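Local coordinates for protein regulator of nonsense transcripts 2 (Homo sapiens, PDB 4CEK) that takes part in nonsense-mediated mRNA decay, probably as a helical protein-binding scaffold that carries three MIF4G domains, the second of which forms this structure, at residues K115-A120 and M143-K148; D92-L97 and L154-F159; N20-K25 and L133-A138. All blocks are in the same frame, centred on the assembly; numbering follows the deposited sequence.

Contact 1 of 3, residues K115-A120 and M143-K148; sequences KLIVDA and MNMNTK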
loop_
_atom_site.group_PDB
_atom_site.type_symbol
_atom_site.label_atom_id
_atom_site.label_comp_id
_atom_site.label_asym_id
_atom_site.label_seq_id
_atom_site.Cartn_x
_atom_site.Cartn_y
_atom_site.Cartn_z
ATOM N N LYS A 115 10.698 24.979 3.124
ATOM C CA LYS A 115 10.356 24.056 4.216
ATOM C C LYS A 115 8.933 24.361 4.746
ATOM O O LYS A 115 8.109 23.457 4.925
ATOM C CB LYS A 115 11.386 24.142 5.356
ATOM C CG LYS A 115 11.214 23.090 6.445
ATOM C CD LYS A 115 11.513 23.598 7.852
ATOM C CE LYS A 115 11.526 22.429 8.832
ATOM N NZ LYS A 115 11.532 22.812 10.272
ATOM N N LEU A 116 8.650 25.640 4.982
ATOM C CA LEU A 116 7.359 26.041 5.534
ATOM C C LEU A 116 6.219 25.575 4.638
ATOM O O LEU A 116 5.257 25.018 5.139
ATOM C CB LEU A 116 7.283 27.559 5.791
ATOM C CG LEU A 116 6.050 28.099 6.548
ATOM C CD1 LEU A 116 5.657 27.168 7.691
ATOM C CD2 LEU A 116 6.261 29.519 7.077
ATOM N N ILE A 117 6.340 25.746 3.324
ATOM C CA ILE A 117 5.251 25.376 2.442
ATOM C C ILE A 117 5.136 23.849 2.295
ATOM O O ILE A 117 4.030 23.329 2.129
ATOM C CB ILE A 117 5.305 26.081 1.069
ATOM C CG1 ILE A 117 6.136 25.319 0.055
ATOM C CG2 ILE A 117 5.836 27.508 1.191
ATOM C CD1 ILE A 117 5.360 25.107 -1.235
ATOM N N VAL A 118 6.262 23.137 2.382
ATOM C CA VAL A 118 6.238 21.682 2.390
ATOM C C VAL A 118 5.592 21.094 3.657
ATOM O O VAL A 118 4.846 20.124 3.593
ATOM C CB VAL A 118 7.647 21.076 2.229
ATOM C CG1 VAL A 118 7.548 19.569 2.211
ATOM C CG2 VAL A 118 8.306 21.563 0.945
ATOM N N ASP A 119 5.884 21.673 4.804
ATOM C CA ASP A 119 5.284 21.207 6.038
ATOM C C ASP A 119 3.786 21.482 6.013
ATOM O O ASP A 119 3.007 20.712 6.568
ATOM C CB ASP A 119 5.951 21.870 7.253
ATOM C CG ASP A 119 7.395 21.383 7.481
ATOM O OD1 ASP A 119 7.954 20.600 6.653
ATOM O OD2 ASP A 119 7.981 21.800 8.511
ATOM N N ALA A 120 3.383 22.570 5.358
ATOM C CA ALA A 120 1.968 22.852 5.132
ATOM C C ALA A 120 1.363 21.772 4.264
ATOM O O ALA A 120 0.260 21.273 4.529
ATOM C CB ALA A 120 1.777 24.211 4.434
ATOM N N MET A 143 5.688 20.807 -9.019
ATOM C CA MET A 143 5.995 22.103 -9.598
ATOM C C MET A 143 6.617 23.112 -8.649
ATOM O O MET A 143 7.284 24.028 -9.114
ATOM C CB MET A 143 4.723 22.722 -10.156
ATOM C CG MET A 143 4.308 22.137 -11.491
ATOM S SD MET A 143 3.909 23.453 -12.636
ATOM C CE MET A 143 5.426 24.427 -12.658
ATOM N N ASN A 144 6.387 22.976 -7.341
ATOM C CA ASN A 144 6.882 23.961 -6.374
ATOM C C ASN A 144 7.793 23.415 -5.285
ATOM O O ASN A 144 8.377 24.196 -4.510
ATOM C CB ASN A 144 5.692 24.663 -5.721
ATOM C CG ASN A 144 4.622 25.027 -6.729
ATOM O OD1 ASN A 144 4.930 25.417 -7.849
ATOM N ND2 ASN A 144 3.369 24.876 -6.350
ATOM N N MET A 145 7.924 22.090 -5.201
ATOM C CA MET A 145 8.511 21.478 -3.992
ATOM C C MET A 145 9.480 20.349 -4.248
ATOM O O MET A 145 10.083 19.858 -3.311
ATOM C CB MET A 145 7.415 20.937 -3.068
ATOM C CG MET A 145 6.213 21.842 -2.925
ATOM S SD MET A 145 4.924 21.092 -1.938
ATOM C CE MET A 145 5.796 20.985 -0.402
ATOM N N ASN A 146 9.632 19.938 -5.494
ATOM C CA ASN A 146 10.492 18.823 -5.807
ATOM C C ASN A 146 11.972 19.087 -5.447
ATOM O O ASN A 146 12.603 20.025 -5.913
ATOM C CB ASN A 146 10.346 18.449 -7.272
ATOM C CG ASN A 146 10.918 17.095 -7.563
ATOM O OD1 ASN A 146 11.296 16.379 -6.638
ATOM N ND2 ASN A 146 10.985 16.725 -8.840
ATOM N N THR A 147 12.514 18.219 -4.613
ATOM C CA THR A 147 13.790 18.433 -3.955
ATOM C C THR A 147 14.070 17.118 -3.249
ATOM O O THR A 147 13.206 16.617 -2.519
ATOM C CB THR A 147 13.669 19.553 -2.922
ATOM O OG1 THR A 147 13.730 20.826 -3.587
ATOM C CG2 THR A 147 14.743 19.440 -1.866
ATOM N N LYS A 148 15.237 16.543 -3.516
ATOM C CA LYS A 148 15.695 15.333 -2.861
ATOM C C LYS A 148 15.239 15.279 -1.397
ATOM O O LYS A 148 14.552 14.338 -0.996
ATOM C CB LYS A 148 17.223 15.215 -2.944
ATOM C CG LYS A 148 17.723 13.773 -2.951
ATOM C CD LYS A 148 19.124 13.644 -2.361
ATOM C CE LYS A 148 19.511 12.183 -2.153
ATOM N NZ LYS A 148 20.978 11.944 -2.305
#

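Contact 2 of 3, residues D92-L97 and L154-F159; sequences DLTKKL and LVRALF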
loop_
_atom_site.group_PDB
_atom_site.type_symbol
_atom_site.label_atom_id
_atom_site.label_comp_id
_atom_site.label_asym_id
_atom_site.label_seq_id
_atom_site.Cartn_x
_atom_site.Cartn_y
_atom_site.Cartn_z
ATOM N N ASP A 92 7.020 4.685 14.292
ATOM C CA ASP A 92 7.542 5.521 15.368
ATOM C C ASP A 92 8.930 6.074 15.015
ATOM O O ASP A 92 9.184 7.272 15.147
ATOM C CB ASP A 92 7.638 4.739 16.686
ATOM C CG ASP A 92 8.112 5.620 17.862
ATOM O OD1 ASP A 92 7.294 6.389 18.436
ATOM O OD2 ASP A 92 9.314 5.550 18.193
ATOM N N LEU A 93 9.817 5.174 14.604
ATOM C CA LEU A 93 11.153 5.528 14.142
ATOM C C LEU A 93 11.104 6.516 12.976
ATOM O O LEU A 93 11.783 7.531 13.003
ATOM C CB LEU A 93 11.910 4.261 13.731
ATOM C CG LEU A 93 13.284 4.411 13.088
ATOM C CD1 LEU A 93 14.194 5.373 13.864
ATOM C CD2 LEU A 93 13.902 3.017 12.975
ATOM N N THR A 94 10.290 6.223 11.959
ATOM C CA THR A 94 10.095 7.163 10.852
ATOM C C THR A 94 9.577 8.544 11.309
ATOM O O THR A 94 10.047 9.577 10.810
ATOM C CB THR A 94 9.168 6.587 9.765
ATOM O OG1 THR A 94 9.706 5.346 9.312
ATOM C CG2 THR A 94 9.034 7.553 8.565
ATOM N N LYS A 95 8.619 8.558 12.243
ATOM C CA LYS A 95 8.021 9.808 12.736
ATOM C C LYS A 95 9.052 10.685 13.454
ATOM O O LYS A 95 9.015 11.921 13.336
ATOM C CB LYS A 95 6.847 9.529 13.684
ATOM C CG LYS A 95 6.105 10.785 14.114
ATOM C CD LYS A 95 4.882 10.468 14.965
ATOM C CE LYS A 95 4.156 11.746 15.384
ATOM N NZ LYS A 95 2.986 11.486 16.278
ATOM N N LYS A 96 9.956 10.050 14.204
ATOM C CA LYS A 96 11.013 10.774 14.912
ATOM C C LYS A 96 12.071 11.340 13.960
ATOM O O LYS A 96 12.623 12.411 14.222
ATOM C CB LYS A 96 11.636 9.893 16.008
ATOM C CG LYS A 96 10.910 10.041 17.344
ATOM C CD LYS A 96 10.590 8.727 18.031
ATOM C CE LYS A 96 9.713 8.952 19.257
ATOM N NZ LYS A 96 8.433 9.655 18.944
ATOM N N LEU A 97 12.345 10.635 12.860
ATOM C CA LEU A 97 13.251 11.153 11.830
ATOM C C LEU A 97 12.654 12.430 11.200
ATOM O O LEU A 97 13.369 13.413 11.003
ATOM C CB LEU A 97 13.581 10.087 10.762
ATOM C CG LEU A 97 14.364 8.845 11.244
ATOM C CD1 LEU A 97 14.649 7.821 10.138
ATOM C CD2 LEU A 97 15.662 9.268 11.923
ATOM N N LEU A 154 8.247 13.468 1.842
ATOM C CA LEU A 154 6.976 12.989 1.304
ATOM C C LEU A 154 6.824 11.497 1.615
ATOM O O LEU A 154 5.891 11.096 2.286
ATOM C CB LEU A 154 6.889 13.186 -0.207
ATOM C CG LEU A 154 5.617 12.641 -0.866
ATOM C CD1 LEU A 154 4.355 13.077 -0.123
ATOM C CD2 LEU A 154 5.542 12.937 -2.362
ATOM N N VAL A 155 7.789 10.699 1.162
ATOM C CA VAL A 155 7.817 9.251 1.380
ATOM C C VAL A 155 7.519 8.925 2.842
ATOM O O VAL A 155 6.689 8.071 3.145
ATOM C CB VAL A 155 9.174 8.662 0.953
ATOM C CG1 VAL A 155 9.377 7.297 1.577
ATOM C CG2 VAL A 155 9.292 8.580 -0.555
ATOM N N ARG A 156 8.141 9.652 3.748
ATOM C CA ARG A 156 7.993 9.358 5.155
ATOM C C ARG A 156 6.622 9.753 5.692
ATOM O O ARG A 156 6.072 9.083 6.572
ATOM C CB ARG A 156 9.106 10.034 5.957
ATOM C CG ARG A 156 10.481 9.447 5.680
ATOM C CD ARG A 156 11.584 10.247 6.371
ATOM N NE ARG A 156 12.890 9.997 5.770
ATOM C CZ ARG A 156 14.066 10.357 6.299
ATOM N NH1 ARG A 156 14.142 10.991 7.458
ATOM N NH2 ARG A 156 15.184 10.072 5.658
ATOM N N ALA A 157 6.055 10.828 5.162
ATOM C CA ALA A 157 4.690 11.219 5.543
ATOM C C ALA A 157 3.667 10.247 4.977
ATOM O O ALA A 157 2.692 9.938 5.642
ATOM C CB ALA A 157 4.362 12.643 5.109
ATOM N N LEU A 158 3.869 9.774 3.757
ATOM C CA LEU A 158 3.012 8.724 3.202
ATOM C C LEU A 158 3.073 7.441 4.059
ATOM O O LEU A 158 2.051 6.839 4.325
ATOM C CB LEU A 158 3.404 8.431 1.767
ATOM C CG LEU A 158 3.290 9.616 0.817
ATOM C CD1 LEU A 158 3.573 9.179 -0.605
ATOM C CD2 LEU A 158 1.889 10.199 0.921
ATOM N N PHE A 159 4.256 7.073 4.557
ATOM C CA PHE A 159 4.439 5.795 5.249
ATOM C C PHE A 159 3.793 5.800 6.638
ATOM O O PHE A 159 3.325 4.754 7.118
ATOM C CB PHE A 159 5.934 5.457 5.353
ATOM C CG PHE A 159 6.229 4.197 6.124
ATOM C CD1 PHE A 159 6.143 2.949 5.506
ATOM C CD2 PHE A 159 6.607 4.253 7.457
ATOM C CE1 PHE A 159 6.434 1.783 6.202
ATOM C CE2 PHE A 159 6.900 3.097 8.157
ATOM C CZ PHE A 159 6.822 1.846 7.528
#

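Contact 3 of 3, residues N20-K25 and L133-A138; sequences NLIDLK and LIDKAA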
loop_
_atom_site.group_PDB
_atom_site.type_symbol
_atom_site.label_atom_id
_atom_site.label_comp_id
_atom_site.label_asym_id
_atom_site.label_seq_id
_atom_site.Cartn_x
_atom_site.Cartn_y
_atom_site.Cartn_z
ATOM N N ASN A 20 -6.271 5.676 -15.213
ATOM C CA ASN A 20 -6.219 7.000 -15.864
ATOM C C ASN A 20 -5.630 8.049 -14.958
ATOM O O ASN A 20 -6.323 8.703 -14.160
ATOM C CB ASN A 20 -7.597 7.418 -16.392
ATOM C CG ASN A 20 -8.000 6.601 -17.604
ATOM O OD1 ASN A 20 -9.099 6.050 -17.668
ATOM N ND2 ASN A 20 -7.075 6.468 -18.554
ATOM N N LEU A 21 -4.319 8.182 -15.085
ATOM C CA LEU A 21 -3.522 9.056 -14.251
ATOM C C LEU A 21 -3.272 10.340 -15.029
ATOM O O LEU A 21 -3.338 10.347 -16.264
ATOM C CB LEU A 21 -2.196 8.361 -13.863
ATOM C CG LEU A 21 -2.284 7.099 -12.981
ATOM C CD1 LEU A 21 -0.907 6.639 -12.534
ATOM C CD2 LEU A 21 -3.164 7.369 -11.771
ATOM N N ILE A 22 -3.028 11.427 -14.307
ATOM C CA ILE A 22 -2.605 12.652 -14.955
ATOM C C ILE A 22 -1.167 12.463 -15.429
ATOM O O ILE A 22 -0.318 11.953 -14.692
ATOM C CB ILE A 22 -2.726 13.883 -14.043
ATOM C CG1 ILE A 22 -4.199 14.249 -13.834
ATOM C CG2 ILE A 22 -2.020 15.084 -14.672
ATOM C CD1 ILE A 22 -4.454 15.743 -13.815
ATOM N N ASP A 23 -0.928 12.841 -16.683
ATOM C CA ASP A 23 0.392 12.774 -17.301
ATOM C C ASP A 23 1.208 13.996 -16.870
ATOM O O ASP A 23 1.172 15.047 -17.504
ATOM C CB ASP A 23 0.238 12.720 -18.822
ATOM C CG ASP A 23 1.560 12.580 -19.546
ATOM O OD1 ASP A 23 2.609 12.349 -18.901
ATOM O OD2 ASP A 23 1.549 12.709 -20.788
ATOM N N LEU A 24 1.932 13.861 -15.771
ATOM C CA LEU A 24 2.756 14.940 -15.305
ATOM C C LEU A 24 3.985 15.155 -16.169
ATOM O O LEU A 24 4.549 16.238 -16.113
ATOM C CB LEU A 24 3.215 14.726 -13.873
ATOM C CG LEU A 24 2.166 14.620 -12.784
ATOM C CD1 LEU A 24 2.926 14.690 -11.480
ATOM C CD2 LEU A 24 1.095 15.691 -12.848
ATOM N N LYS A 25 4.419 14.172 -16.960
ATOM C CA LYS A 25 5.710 14.321 -17.660
ATOM C C LYS A 25 5.667 15.445 -18.700
ATOM O O LYS A 25 6.710 15.935 -19.128
ATOM C CB LYS A 25 6.228 13.008 -18.283
ATOM C CG LYS A 25 7.741 12.835 -18.090
ATOM C CD LYS A 25 8.427 11.986 -19.155
ATOM C CE LYS A 25 9.949 12.086 -19.033
ATOM N NZ LYS A 25 10.678 11.704 -20.281
ATOM N N LEU A 133 -8.783 16.102 -5.730
ATOM C CA LEU A 133 -7.870 16.655 -4.707
ATOM C C LEU A 133 -6.448 16.020 -4.738
ATOM O O LEU A 133 -5.467 16.722 -4.550
ATOM C CB LEU A 133 -8.442 16.519 -3.290
ATOM C CG LEU A 133 -9.439 17.534 -2.682
ATOM C CD1 LEU A 133 -9.814 17.025 -1.281
ATOM C CD2 LEU A 133 -8.892 18.974 -2.592
ATOM N N ILE A 134 -6.333 14.705 -4.954
ATOM C CA ILE A 134 -5.019 14.032 -4.799
ATOM C C ILE A 134 -4.166 14.294 -6.046
ATOM O O ILE A 134 -2.957 14.460 -5.934
ATOM C CB ILE A 134 -5.133 12.504 -4.448
ATOM C CG1 ILE A 134 -3.856 11.980 -3.771
ATOM C CG2 ILE A 134 -5.413 11.673 -5.684
ATOM C CD1 ILE A 134 -3.627 12.471 -2.349
ATOM N N ASP A 135 -4.802 14.366 -7.215
ATOM C CA ASP A 135 -4.121 14.782 -8.452
ATOM C C ASP A 135 -3.588 16.228 -8.361
ATOM O O ASP A 135 -2.481 16.512 -8.806
ATOM C CB ASP A 135 -5.051 14.613 -9.669
ATOM C CG ASP A 135 -5.286 13.117 -10.054
ATOM O OD1 ASP A 135 -4.662 12.232 -9.437
ATOM O OD2 ASP A 135 -6.087 12.822 -10.984
ATOM N N LYS A 136 -4.354 17.132 -7.758
ATOM C CA LYS A 136 -3.881 18.511 -7.524
ATOM C C LYS A 136 -2.631 18.537 -6.659
ATOM O O LYS A 136 -1.674 19.273 -6.940
ATOM C CB LYS A 136 -4.968 19.382 -6.874
ATOM C CG LYS A 136 -5.922 20.014 -7.877
ATOM C CD LYS A 136 -7.164 20.619 -7.210
ATOM C CE LYS A 136 -8.169 21.147 -8.237
ATOM N NZ LYS A 136 -9.569 20.703 -7.959
ATOM N N ALA A 137 -2.655 17.739 -5.600
ATOM C CA ALA A 137 -1.526 17.631 -4.679
ATOM C C ALA A 137 -0.249 17.209 -5.416
ATOM O O ALA A 137 0.848 17.724 -5.141
ATOM C CB ALA A 137 -1.860 16.654 -3.553
ATOM N N ALA A 138 -0.405 16.275 -6.348
ATOM C CA ALA A 138 0.681 15.839 -7.196
ATOM C C ALA A 138 1.217 16.976 -8.083
ATOM O O ALA A 138 2.430 17.104 -8.255
ATOM C CB ALA A 138 0.242 14.667 -8.059
#

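Contact 1 of 3, residues K115-A120 and M143-K148
I117 and V118, neighbours on helix 110-124, close on the side chain of M145, the residue at which the chain leaves helical geometry at the end of helix 131-144. No hydrogen bond joins the two segments, and the contact is wholly apolar. The end methyl of I117 lies against the middle of the methionine chain: I117 CD1 is 3.8 Å from M145 CG and 4.1 Å from M145 SD. V118 meets the root of the same chain, its CG2 lying 4.2 Å from M145 CB; the methyl M145 CE is modelled so near V118 that its exact position is doubtful. The trans chi2 of M145, 176°, carries SD straight out from CA, past I117 CD1. I117 reaches it by an unusual route, with CG1 lodged between its backbone N and carbonyl carbon (chi1 88°). In the all-helical MIF4G fold this places helix 110-124 against the short connection between helices 131-144 and 148-159, with M145 supplying the connection's side of the contact. At V118 and M145 the CA atoms are 6.8 Å apart. Further out, several bonds hold the connection in shape. The carbonyl oxygen of M145 is bonded by N150 ND2 at the start of helix 148-159, and V118 also rests on N150. N146 OD1 pairs with R151 NH1. T147, the residue just before helix 148-159, turns its hydroxyl back on the preceding peptide: T147 OG1 donates to N146 O over 2.7 Å, coming from above the carbonyl plane. Upstream, N144 ND2 is held by D140 OD1 within helix 131-144.

Contact 2 of 3, residues D92-L97 and L154-F159
Two helices of the MIF4G domain pack in a roughly antiparallel pair here, T94 and L97 of helix 89-99 facing R156 and F159 of helix 148-159. The axes of the short segments approach to 9.7 Å with a signed crossing angle of -141°. T94 stands at the centre and uses its two branches on different partners. Its methyl lies on the aliphatic stem of the arginine, T94 CG2 being 3.6 Å from R156 CB and 3.7 Å from R156 CG. The hydroxyl branch comes to the F159 ring at a slant, with T94 OG1 3.8 Å from F159 CD2; its hydrogen bond is to A90 O, one turn back in its own helix. The T94 methyl is anti to the backbone N and the hydroxyl beside it (chi1 -56°), an arrangement that divides the two branches between arginine and phenylalanine. Beyond T94 the R156 chain runs extended to its guanidinium, where L97 CB sits 3.5 Å from R156 NH1 and L97 CD1 lies over one face of the group. With an alanine here, both branches go, and the R156 stem would probably lose its methyl neighbour while a gap opened beside the F159 ring. F159 also rests on A90 and E91, and its ring makes a cation-pi contact with K215. Other residues of helix 148-159 reach further into the bundle: V155 touches V186, D189 and M193 of helix 185-203, and L154 and L158 meet helix 169-179.

Contact 3 of 3, residues N20-K25 and L133-A138
I22 and L24 point their side chains at the same helix, I22 onto D135 and L24 onto A138 one turn further along. The isoleucine comes at a slant to the aspartate: I22 CG1 lies 3.7 Å from D135 OD2 and 4.1 Å from D135 CG, so a methylene covers a carboxylate oxygen instead of bonding to it. That oxygen is engaged by R174, whose NH2 forms a salt bridge with D135 OD2; for a buried acid this would be expected to steady the ionised form. D135 CG is anti to its own carbonyl carbon (chi1 -72°), which swings the carboxylate along the flank of the helix to where I22 can lie on it. L24 approaches more loosely, with L24 CD1 4.3 Å from A138 CB and 4.1 Å from the backbone oxygen A138 O. In the helical MIF4G fold the arrangement lays the loop after helix 13-19 along helix 131-144: the irregular chain presents alternate residues, the helix positions three apart. The CA atoms of I22 and D135 stand 7.0 Å apart. Between the two apolar residues D23 is the centre of an inverse gamma turn and also makes an Asx turn, its OD1 accepting from K25 N at 3.2 Å, with the donor above the carboxylate plane. R174 NH2 also bonds N20 O, so one arginine bridges the loop and helix 131-144. L24 further touches M139 and C142 of the same helix and L179 of helix 169-179, while A138 packs on L175.

Each contact uses helix 131-144 or helix 148-159, which follow each other in the chain, or the connection between them. Contacts 1 and 3 share helix 131-144: contact 3 sets the N-terminal loop against its first half, contact 1 closes its end with helix 110-124, and their centres lie about 17 Å apart. Contact 2 lies on helix 148-159, with its centre about 16 Å from that of contact 1 and about 23 Å from that of contact 3. None touches another, the nearest atoms of any two being about 5 to 7 Å apart. Along the chain, contact 1 is nested inside the loop that contact 2 closes, whereas contact 3 alternates with both.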